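PDB 3GCG: L0028 (Mitochondria associated protein) from Escherichia coli, which probably acts as a secreted virulence effector that switches on the host Rho-family GTPase Cdc42 by promoting guanine nucleotide exchange. Local coordinates for residues S72-T75 / K76-F80. Residues are numbered along the deposited sequence; the frame is centred on the assembly and turned at random.
Sequences SKET and KGHIF
His78 folds back one helical turn onto Glu74. His78 CB sits 3.6 Å from Thr75 O, on the first turn of helix 73-87. The first torsion (chi1 -58°) sets CG anti to its own carbonyl carbon, which swings the ring back to the start of the helix. His78 CD2 then comes to 3.3 Å from Glu74 O, an oxygen lying over one ring face, offset toward the rim. At the tip, His78 NE2 points its N-H at Glu74 OE2 in the plane of the ring; the line is nearly straight (178°), but at 3.3 Å between NE2 and OE2 the bond is weak. The carboxylate plane is turned 78° from the ring plane, and Glu74 CG also meets the imidazole, 3.4 Å from His78 NE2.

Beneath this run the i to i+4 backbone bonds: Ser72 O, of the N-cap residue, accepts Lys76 N (2.8 Å), and Glu74 O takes His78 N (3.0 Å). Ile79 packs on Leu60 of helix 41-67 and Ile163 of helix 152-166, joining this end of helix 73-87 to both, while the Glu74-His78 pair is exposed. The extended Lys76 touches Asn57 and packs on a polar side chain of the other protein's chain.

Glu74 is in the first turn, where the helix dipole should stabilise its negative charge; that carboxylate would in turn favour a protonated His78, although the long bond suggests a modest effect.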
# COMPACT_ATOMS: atom_id res chain seq x y z
N SER B 72 -13.35 13.56 12.15
CA SER B 72 -14.27 13.15 11.10
C SER B 72 -13.65 13.41 9.74
O SER B 72 -12.84 14.33 9.57
CB SER B 72 -15.60 13.89 11.22
OG SER B 72 -15.43 15.27 10.96
N LYS B 73 -14.04 12.61 8.76
CA LYS B 73 -13.52 12.74 7.41
C LYS B 73 -13.84 14.12 6.85
O LYS B 73 -13.17 14.59 5.94
CB LYS B 73 -14.11 11.64 6.52
CG LYS B 73 -14.00 10.24 7.11
CD LYS B 73 -12.63 9.59 6.90
CE LYS B 73 -12.63 8.17 7.50
NZ LYS B 73 -11.65 7.24 6.85
N GLU B 74 -14.87 14.76 7.40
CA GLU B 74 -15.22 16.11 6.95
C GLU B 74 -14.07 17.00 7.36
O GLU B 74 -13.43 17.66 6.53
CB GLU B 74 -16.50 16.60 7.63
CG GLU B 74 -17.04 17.89 7.02
CD GLU B 74 -18.24 18.46 7.77
OE1 GLU B 74 -19.14 17.68 8.15
OE2 GLU B 74 -18.29 19.70 7.97
N THR B 75 -13.80 17.02 8.66
CA THR B 75 -12.72 17.81 9.22
C THR B 75 -11.41 17.46 8.54
O THR B 75 -10.59 18.33 8.29
CB THR B 75 -12.61 17.56 10.73
OG1 THR B 75 -13.90 17.78 11.34
CG2 THR B 75 -11.61 18.52 11.36
N LYS B 76 -11.20 16.19 8.25
CA LYS B 76 -9.98 15.77 7.58
C LYS B 76 -9.88 16.52 6.24
O LYS B 76 -8.81 17.00 5.86
CB LYS B 76 -10.00 14.26 7.34
CG LYS B 76 -8.74 13.70 6.72
CD LYS B 76 -8.92 12.20 6.51
CE LYS B 76 -7.72 11.55 5.80
NZ LYS B 76 -7.90 10.07 5.73
N GLY B 77 -11.00 16.63 5.54
CA GLY B 77 -11.02 17.33 4.27
C GLY B 77 -10.68 18.80 4.42
O GLY B 77 -9.94 19.37 3.61
N HIS B 78 -11.22 19.44 5.45
CA HIS B 78 -10.93 20.85 5.65
C HIS B 78 -9.43 21.02 5.88
O HIS B 78 -8.81 21.97 5.39
CB HIS B 78 -11.73 21.41 6.82
CG HIS B 78 -13.21 21.27 6.67
ND1 HIS B 78 -13.89 21.73 5.56
CD2 HIS B 78 -14.14 20.70 7.48
CE1 HIS B 78 -15.17 21.45 5.69
NE2 HIS B 78 -15.35 20.83 6.85
N ILE B 79 -8.84 20.08 6.62
CA ILE B 79 -7.42 20.14 6.90
C ILE B 79 -6.62 19.97 5.61
O ILE B 79 -5.65 20.70 5.37
CB ILE B 79 -7.01 19.07 7.95
CG1 ILE B 79 -7.59 19.45 9.32
CG2 ILE B 79 -5.50 18.96 8.05
CD1 ILE B 79 -7.40 18.40 10.40
N PHE B 80 -7.04 19.03 4.77
CA PHE B 80 -6.35 18.81 3.52
C PHE B 80 -6.44 20.00 2.57
O PHE B 80 -5.47 20.33 1.90
CB PHE B 80 -6.88 17.54 2.83
CG PHE B 80 -5.99 16.34 3.04
CD1 PHE B 80 -6.03 15.62 4.23
CD2 PHE B 80 -5.07 15.97 2.07
CE1 PHE B 80 -5.16 14.56 4.44
CE2 PHE B 80 -4.19 14.92 2.27
CZ PHE B 80 -4.23 14.21 3.46